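Local coordinates for GDSL-like Lipase/Acylhydrolase family protein (PDB 4K7J) that probably removes O-acetyl groups from peptidoglycan as a serine esterase of the SGNH (GDSL-like) hydrolase family, at residues Phe54-Ile59 and Gly207-Ser212; Gly87-Ala92 and Ala100-Asn105. All blocks are in the same frame, centred on the assembly; numbering follows the deposited sequence.

Overall arrangement
Interaction 1 joins two strands of the mixed sheet in the SGNH hydrolase core: 54-59 and segment 207-212, on strand 208-215 at one border of the sheet. Interaction 2 lies about 15 Å away, centre to centre. There a loop, 87-92, meets strand 102-106, an outer strand of an antiparallel sheet. Along the chain the order is 54-59, 87-92, 100-105, 207-212, so both halves of interaction 2 fall between the two core strands. The chain leaves the core, builds two antiparallel sheets and returns to the core sheet. The two contacts touch where the Ser212 hydroxyl meets Trp88 N, which ties the mixed sheet to the inserted beta region.

Interaction 1 (Phe54-Ile59 and Gly207-Ser212); sequences FRILQI and GGITVS
Phe54 to Gln58 pair with Gly208 to Ser212 as adjacent parallel strands at one border of the mixed sheet in the alpha/beta SGNH hydrolase core. The short axes diverge by only 14°. Five backbone hydrogen bonds form the parallel ladder. Phe54 N gives to Gly208 O at 2.7 Å, and Thr210 N gives to Phe54 O. Ile56 N then gives to Thr210 O, Ser212 N to Ile56 O, and Gln58 N to Ser212 O at 2.8 Å. Two carbonyls also receive CA-H...O contacts, Phe54 O from Ile209 CA and Ile56 O from Val211 CA. Arg55 and Leu57 turn their backbone groups the other way, to strand 242-246 and the residue before it. The outward carbonyls of 207-212 are met by side chains of helix 68-81: Ile209 O accepts from Gln78 NE2 and Val211 O from Arg74 NH1.

The side chains of Phe54, Ile56, Ile209 and Val211 share one face, which helices 38-47 and 68-81 cover. Ile209 CD1 reaches Phe54 CB at 3.8 Å. Ile56 CD1 touches two methyls of the neighbouring strand, Ile209 CG2 and Val211 CG2. On this face too, Gln58 NE2 is hydrogen-bonded to Thr64 OG1. The other face carries Arg55, Thr210, Leu57 and Ser212. There Leu57 CD1 lies 3.7 Å from Ser212 CB. Arg55 runs alongside Thr210, its CG 3.7 Å from Thr210 OG1, and its NE forms a salt bridge with Glu203.

One water serves this second face. It donates to Ile56 O at 2.8 Å, so that carbonyl accepts both Ser212 N and the water. Ser212 OG is also hydrogen-bonded to Trp88 N and meets the water as well. Thr210 turns OG1 between its own N and carbonyl carbon (chi1 60°), where OG1 accepts a hydrogen from the same water at 2.7 Å.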
ATOM      1  N   PHE A  54       2.908 -13.845  -5.534  1.00 26.20           N
ATOM      2  CA  PHE A  54       2.943 -13.467  -4.132  1.00 26.74           C
ATOM      3  C   PHE A  54       2.687 -11.967  -4.043  1.00 23.82           C
ATOM      4  O   PHE A  54       3.474 -11.164  -4.548  1.00 19.06           O
ATOM      5  CB  PHE A  54       4.278 -13.835  -3.487  1.00 23.73           C
ATOM      6  CG  PHE A  54       4.312 -13.619  -2.002  1.00 21.03           C
ATOM      7  CD1 PHE A  54       4.629 -12.373  -1.474  1.00 18.18           C
ATOM      8  CD2 PHE A  54       4.027 -14.664  -1.130  1.00 22.70           C
ATOM      9  CE1 PHE A  54       4.657 -12.173  -0.097  1.00 21.35           C
ATOM     10  CE2 PHE A  54       4.054 -14.476   0.246  1.00 19.34           C
ATOM     11  CZ  PHE A  54       4.367 -13.223   0.764  1.00 23.24           C
ATOM     12  N   ARG A  55       1.590 -11.603  -3.382  1.00 22.06           N
ATOM     13  CA  ARG A  55       1.091 -10.230  -3.416  1.00 22.23           C
ATOM     14  C   ARG A  55       1.355  -9.497  -2.108  1.00 18.89           C
ATOM     15  O   ARG A  55       0.796  -9.847  -1.063  1.00 20.91           O
ATOM     16  CB  ARG A  55      -0.411 -10.214  -3.730  1.00 18.40           C
ATOM     17  CG  ARG A  55      -0.766 -10.752  -5.113  1.00 22.61           C
ATOM     18  CD  ARG A  55      -2.276 -10.895  -5.295  1.00 25.22           C
ATOM     19  NE  ARG A  55      -2.583 -11.622  -6.524  1.00 32.14           N
ATOM     20  CZ  ARG A  55      -2.770 -12.936  -6.586  1.00 25.64           C
ATOM     21  NH1 ARG A  55      -2.702 -13.670  -5.486  1.00 27.92           N
ATOM     22  NH2 ARG A  55      -3.040 -13.513  -7.746  1.00 28.31           N
ATOM     23  N   ILE A  56       2.217  -8.489  -2.185  1.00 19.46           N
ATOM     24  CA  ILE A  56       2.534  -7.630  -1.049  1.00 16.64           C
ATOM     25  C   ILE A  56       1.738  -6.336  -1.194  1.00 15.88           C
ATOM     26  O   ILE A  56       1.799  -5.685  -2.240  1.00 14.64           O
ATOM     27  CB  ILE A  56       4.051  -7.292  -1.026  1.00 17.53           C
ATOM     28  CG1 ILE A  56       4.879  -8.546  -0.758  1.00 18.12           C
ATOM     29  CG2 ILE A  56       4.373  -6.228   0.031  1.00 15.03           C
ATOM     30  CD1 ILE A  56       6.395  -8.311  -0.906  1.00 16.32           C
ATOM     31  N   LEU A  57       0.986  -5.970  -0.156  1.00 15.71           N
ATOM     32  CA  LEU A  57       0.136  -4.777  -0.196  1.00 13.65           C
ATOM     33  C   LEU A  57       0.484  -3.790   0.926  1.00 15.29           C
ATOM     34  O   LEU A  57       0.265  -4.075   2.102  1.00 17.34           O
ATOM     35  CB  LEU A  57      -1.340  -5.179  -0.073  1.00 17.24           C
ATOM     36  CG  LEU A  57      -2.381  -4.066   0.047  1.00 19.13           C
ATOM     37  CD1 LEU A  57      -2.317  -3.165  -1.185  1.00 17.54           C
ATOM     38  CD2 LEU A  57      -3.801  -4.665   0.222  1.00 15.46           C
ATOM     39  N   GLN A  58       1.003  -2.622   0.566  1.00 11.70           N
ATOM     40  CA  GLN A  58       1.338  -1.634   1.578  1.00 13.69           C
ATOM     41  C   GLN A  58       0.299  -0.518   1.652  1.00 16.23           C
ATOM     42  O   GLN A  58       0.059   0.209   0.676  1.00 16.13           O
ATOM     43  CB  GLN A  58       2.734  -1.040   1.342  1.00 11.89           C
ATOM     44  CG  GLN A  58       3.105  -0.015   2.417  1.00 12.97           C
ATOM     45  CD  GLN A  58       4.593   0.226   2.515  1.00 19.01           C
ATOM     46  OE1 GLN A  58       5.394  -0.707   2.400  1.00 16.04           O
ATOM     47  NE2 GLN A  58       4.979   1.484   2.727  1.00 13.36           N
ATOM     48  N   ILE A  59      -0.308  -0.386   2.824  1.00 16.50           N
ATOM     49  CA  ILE A  59      -1.350   0.599   3.050  1.00 13.56           C
ATOM     50  C   ILE A  59      -0.826   1.568   4.086  1.00 16.60           C
ATOM     51  O   ILE A  59      -0.390   1.146   5.155  1.00 12.75           O
ATOM     52  CB  ILE A  59      -2.643  -0.067   3.562  1.00 14.82           C
ATOM     53  CG1 ILE A  59      -2.958  -1.315   2.729  1.00 16.82           C
ATOM     54  CG2 ILE A  59      -3.827   0.943   3.565  1.00 13.96           C
ATOM     55  CD1 ILE A  59      -4.068  -2.193   3.310  1.00 13.07           C
ATOM     56  N   GLY A 207       3.595 -15.221 -12.977  1.00 32.08           N
ATOM     57  CA  GLY A 207       3.750 -15.178 -11.527  1.00 32.08           C
ATOM     58  C   GLY A 207       4.958 -14.383 -11.050  1.00 27.26           C
ATOM     59  O   GLY A 207       5.677 -13.796 -11.852  1.00 24.14           O
ATOM     60  N   GLY A 208       5.175 -14.360  -9.734  1.00 31.87           N
ATOM     61  CA  GLY A 208       6.259 -13.585  -9.145  1.00 24.23           C
ATOM     62  C   GLY A 208       5.750 -12.719  -8.005  1.00 22.44           C
ATOM     63  O   GLY A 208       4.716 -13.024  -7.418  1.00 26.54           O
ATOM     64  N   ILE A 209       6.462 -11.635  -7.701  1.00 26.16           N
ATOM     65  CA  ILE A 209       6.061 -10.731  -6.620  1.00 20.41           C
ATOM     66  C   ILE A 209       5.337  -9.518  -7.201  1.00 22.35           C
ATOM     67  O   ILE A 209       5.723  -9.026  -8.259  1.00 20.42           O
ATOM     68  CB  ILE A 209       7.304 -10.172  -5.893  1.00 27.30           C
ATOM     69  CG1 ILE A 209       8.220 -11.301  -5.427  1.00 29.72           C
ATOM     70  CG2 ILE A 209       6.904  -9.249  -4.736  1.00 24.00           C
ATOM     71  CD1 ILE A 209       7.549 -12.294  -4.504  1.00 30.30           C
ATOM     72  N   THR A 210       4.307  -9.018  -6.516  1.00 18.12           N
ATOM     73  CA  THR A 210       3.845  -7.665  -6.804  1.00 17.25           C
ATOM     74  C   THR A 210       3.910  -6.871  -5.519  1.00 17.48           C
ATOM     75  O   THR A 210       3.763  -7.426  -4.429  1.00 15.23           O
ATOM     76  CB  THR A 210       2.403  -7.600  -7.365  1.00 14.74           C
ATOM     77  OG1 THR A 210       1.486  -8.162  -6.419  1.00 15.17           O
ATOM     78  CG2 THR A 210       2.297  -8.354  -8.701  1.00 15.32           C
ATOM     79  N   VAL A 211       4.136  -5.572  -5.653  1.00 22.02           N
ATOM     80  CA  VAL A 211       4.068  -4.665  -4.514  1.00 20.72           C
ATOM     81  C   VAL A 211       3.103  -3.530  -4.846  1.00 19.21           C
ATOM     82  O   VAL A 211       3.339  -2.745  -5.762  1.00 18.73           O
ATOM     83  CB  VAL A 211       5.447  -4.100  -4.146  1.00 19.40           C
ATOM     84  CG1 VAL A 211       5.302  -3.078  -3.023  1.00 18.36           C
ATOM     85  CG2 VAL A 211       6.406  -5.234  -3.732  1.00 17.39           C
ATOM     86  N   SER A 212       1.993  -3.483  -4.124  1.00 17.94           N
ATOM     87  CA  SER A 212       0.949  -2.497  -4.372  1.00 16.81           C
ATOM     88  C   SER A 212       0.990  -1.435  -3.282  1.00 18.80           C
ATOM     89  O   SER A 212       1.136  -1.763  -2.106  1.00 17.92           O
ATOM     90  CB  SER A 212      -0.426  -3.180  -4.377  1.00 21.44           C
ATOM     91  OG  SER A 212      -0.565  -4.087  -5.466  1.00 16.94           O
TER
HETATM   92  O   HOH W   1       0.419  -6.611  -4.529  1.00 18.24           O

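Interaction 2 (Gly87-Ala92 and Ala100-Asn105); sequences GWVYPA and AAVRHN
The imidazole of His104 has the Ala92 backbone over one face and Tyr90 O at its edge. Ala92 C stands over the ring centre, 3.8 Å above the plane. Ala92 CA comes close to His104 CD2, at 3.4 Å. At the edge, NE2 donates a hydrogen bond to Tyr90 O. His104 NE2 and Tyr90 O are 2.7 Å apart, and the N-H...O angle is 160°. Tyr90 O lies near the ring plane, as suits an N-H that projects from the ring edge. Relative to the carbonyl, NE2 stands above its plane, 57° out of it, and does not follow a lone pair. The bond calls for a hydrogen on NE2. Tyr90 CB also touches His104 CE1, at 4.0 Å.

Both segments lie in the N-terminal peptidoglycan O-acetylesterase region, a beta-rich part with two five-stranded antiparallel sheets. His104 belongs to strand 102-106, an outer strand of one of them, hydrogen-bonded to strand 133-139. Segment 87-92 turns a corner at Trp88. Gly87 and Val89 are backbone-bonded to strand 195-203, and the part from Val89 to Ala92 faces Val102 and His104. Strand 133-139 completes the surroundings: Leu137 touches Val89 and His104, and Met135 touches Ala92. Tyr90 OH is hydrogen-bonded to Gln97 NE2, and the Tyr90 ring meets that of Phe199.

Two residues before His104, Val102 meets Val89 tip to tip. Val102 CG2 lies 3.8 Å from both Val89 CG2 and Val89 CB. Val102 CG2 is also 4.0 Å from Val89 CG1, so one methyl packs against the whole branched end of Val89. It sits between the Val102 backbone N and carbonyl carbon (chi1 -85°), which turns it to Val89. Met99 also packs on Val89, and Ile86 on Val102.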
ATOM      1  N   GLY A  87       0.841  -4.790 -10.242  1.00 18.09           N
ATOM      2  CA  GLY A  87      -0.078  -4.942  -9.130  1.00 17.06           C
ATOM      3  C   GLY A  87      -1.251  -3.980  -9.159  1.00 17.57           C
ATOM      4  O   GLY A  87      -1.687  -3.549 -10.235  1.00 17.07           O
ATOM      5  N   TRP A  88      -1.759  -3.657  -7.969  1.00 14.46           N
ATOM      6  CA  TRP A  88      -2.888  -2.746  -7.798  1.00 17.12           C
ATOM      7  C   TRP A  88      -2.415  -1.301  -7.891  1.00 18.24           C
ATOM      8  O   TRP A  88      -1.619  -0.861  -7.054  1.00 20.16           O
ATOM      9  CB  TRP A  88      -3.546  -2.951  -6.428  1.00 13.63           C
ATOM     10  CG  TRP A  88      -4.256  -4.282  -6.244  1.00 17.80           C
ATOM     11  CD1 TRP A  88      -3.784  -5.382  -5.585  1.00 18.94           C
ATOM     12  CD2 TRP A  88      -5.570  -4.627  -6.715  1.00 19.24           C
ATOM     13  NE1 TRP A  88      -4.726  -6.395  -5.614  1.00 17.12           N
ATOM     14  CE2 TRP A  88      -5.827  -5.958  -6.308  1.00 17.63           C
ATOM     15  CE3 TRP A  88      -6.546  -3.943  -7.453  1.00 16.01           C
ATOM     16  CZ2 TRP A  88      -7.026  -6.620  -6.608  1.00 21.86           C
ATOM     17  CZ3 TRP A  88      -7.743  -4.596  -7.751  1.00 17.40           C
ATOM     18  CH2 TRP A  88      -7.970  -5.925  -7.330  1.00 18.02           C
ATOM     19  N   VAL A  89      -2.912  -0.561  -8.886  1.00 13.77           N
ATOM     20  CA  VAL A  89      -2.535   0.844  -9.072  1.00 14.37           C
ATOM     21  C   VAL A  89      -3.741   1.803  -9.153  1.00 12.67           C
ATOM     22  O   VAL A  89      -4.881   1.369  -9.272  1.00 12.70           O
ATOM     23  CB  VAL A  89      -1.666   1.007 -10.325  1.00 13.54           C
ATOM     24  CG1 VAL A  89      -0.535  -0.022 -10.307  1.00 16.85           C
ATOM     25  CG2 VAL A  89      -2.508   0.840 -11.582  1.00 18.34           C
ATOM     26  N   TYR A  90      -3.481   3.107  -9.081  1.00 16.86           N
ATOM     27  CA  TYR A  90      -4.546   4.109  -9.135  1.00 12.98           C
ATOM     28  C   TYR A  90      -5.313   3.978 -10.439  1.00 17.30           C
ATOM     29  O   TYR A  90      -4.741   3.615 -11.457  1.00 18.14           O
ATOM     30  CB  TYR A  90      -3.978   5.526  -9.083  1.00 11.91           C
ATOM     31  CG  TYR A  90      -3.223   5.910  -7.824  1.00 14.42           C
ATOM     32  CD1 TYR A  90      -3.342   5.175  -6.651  1.00 12.31           C
ATOM     33  CD2 TYR A  90      -2.398   7.034  -7.811  1.00 17.63           C
ATOM     34  CE1 TYR A  90      -2.651   5.538  -5.501  1.00 13.07           C
ATOM     35  CE2 TYR A  90      -1.701   7.412  -6.664  1.00 14.55           C
ATOM     36  CZ  TYR A  90      -1.831   6.661  -5.517  1.00 14.20           C
ATOM     37  OH  TYR A  90      -1.140   7.021  -4.390  1.00 12.47           O
ATOM     38  N   PRO A  91      -6.607   4.304 -10.420  1.00 15.01           N
ATOM     39  CA  PRO A  91      -7.354   4.328 -11.681  1.00 15.17           C
ATOM     40  C   PRO A  91      -7.118   5.622 -12.473  1.00 21.16           C
ATOM     41  O   PRO A  91      -7.558   5.707 -13.615  1.00 20.21           O
ATOM     42  CB  PRO A  91      -8.805   4.245 -11.212  1.00 14.11           C
ATOM     43  CG  PRO A  91      -8.800   4.928  -9.886  1.00 16.40           C
ATOM     44  CD  PRO A  91      -7.465   4.591  -9.259  1.00 14.18           C
ATOM     45  N   ALA A  92      -6.430   6.599 -11.880  1.00 14.19           N
ATOM     46  CA  ALA A  92      -6.200   7.905 -12.509  1.00 16.82           C
ATOM     47  C   ALA A  92      -5.133   8.654 -11.728  1.00 18.99           C
ATOM     48  O   ALA A  92      -4.805   8.249 -10.618  1.00 15.01           O
ATOM     49  CB  ALA A  92      -7.496   8.726 -12.536  1.00 17.09           C
ATOM     50  N   ALA A 100       4.783   4.932  -9.433  1.00 19.72           N
ATOM     51  CA  ALA A 100       6.034   4.871 -10.191  1.00 19.44           C
ATOM     52  C   ALA A 100       5.941   3.934 -11.394  1.00 19.53           C
ATOM     53  O   ALA A 100       6.606   4.151 -12.410  1.00 20.75           O
ATOM     54  CB  ALA A 100       7.183   4.458  -9.291  1.00 15.96           C
ATOM     55  N   ALA A 101       5.107   2.903 -11.269  1.00 20.96           N
ATOM     56  CA  ALA A 101       5.075   1.790 -12.225  1.00 22.98           C
ATOM     57  C   ALA A 101       4.167   1.991 -13.446  1.00 24.81           C
ATOM     58  O   ALA A 101       4.277   1.247 -14.423  1.00 26.08           O
ATOM     59  CB  ALA A 101       4.694   0.499 -11.504  1.00 17.39           C
ATOM     60  N   VAL A 102       3.264   2.966 -13.388  1.00 21.13           N
ATOM     61  CA  VAL A 102       2.407   3.275 -14.534  1.00 23.35           C
ATOM     62  C   VAL A 102       2.192   4.761 -14.734  1.00 24.00           C
ATOM     63  O   VAL A 102       2.325   5.553 -13.802  1.00 23.10           O
ATOM     64  CB  VAL A 102       1.004   2.650 -14.421  1.00 26.40           C
ATOM     65  CG1 VAL A 102       1.012   1.243 -14.927  1.00 34.63           C
ATOM     66  CG2 VAL A 102       0.479   2.747 -12.997  1.00 22.46           C
ATOM     67  N   ARG A 103       1.824   5.118 -15.959  1.00 19.29           N
ATOM     68  CA  ARG A 103       1.477   6.486 -16.310  1.00 25.86           C
ATOM     69  C   ARG A 103       0.031   6.523 -16.784  1.00 24.18           C
ATOM     70  O   ARG A 103      -0.427   5.592 -17.443  1.00 20.07           O
ATOM     71  CB  ARG A 103       2.412   7.006 -17.399  1.00 25.66           C
ATOM     72  CG  ARG A 103       3.877   7.004 -16.980  1.00 38.21           C
ATOM     73  CD  ARG A 103       4.782   7.651 -18.026  1.00 54.63           C
ATOM     74  NE  ARG A 103       5.048   6.775 -19.166  1.00 49.23           N
ATOM     75  CZ  ARG A 103       4.359   6.791 -20.302  1.00 51.41           C
ATOM     76  NH1 ARG A 103       3.352   7.643 -20.457  1.00 42.18           N
ATOM     77  NH2 ARG A 103       4.679   5.955 -21.282  1.00 54.67           N
ATOM     78  N   HIS A 104      -0.680   7.596 -16.441  1.00 17.76           N
ATOM     79  CA  HIS A 104      -2.098   7.723 -16.754  1.00 18.97           C
ATOM     80  C   HIS A 104      -2.354   8.799 -17.799  1.00 19.57           C
ATOM     81  O   HIS A 104      -1.785   9.887 -17.744  1.00 21.66           O
ATOM     82  CB  HIS A 104      -2.899   8.081 -15.498  1.00 21.17           C
ATOM     83  CG  HIS A 104      -2.926   7.009 -14.453  1.00 20.66           C
ATOM     84  ND1 HIS A 104      -1.930   6.864 -13.512  1.00 25.73           N
ATOM     85  CD2 HIS A 104      -3.843   6.048 -14.184  1.00 17.74           C
ATOM     86  CE1 HIS A 104      -2.227   5.853 -12.713  1.00 22.14           C
ATOM     87  NE2 HIS A 104      -3.383   5.344 -13.096  1.00 18.50           N
ATOM     88  N   ASN A 105      -3.234   8.492 -18.738  1.00 20.11           N
ATOM     89  CA  ASN A 105      -3.673   9.465 -19.731  1.00 21.29           C
ATOM     90  C   ASN A 105      -5.156   9.269 -20.028  1.00 14.20           C
ATOM     91  O   ASN A 105      -5.528   8.351 -20.746  1.00 16.42           O
ATOM     92  CB  ASN A 105      -2.859   9.308 -21.017  1.00 23.71           C
ATOM     93  CG  ASN A 105      -3.427  10.117 -22.171  1.00 42.99           C
ATOM     94  OD1 ASN A 105      -3.951  11.220 -21.982  1.00 29.72           O
ATOM     95  ND2 ASN A 105      -3.331   9.564 -23.376  1.00 46.31           N
TER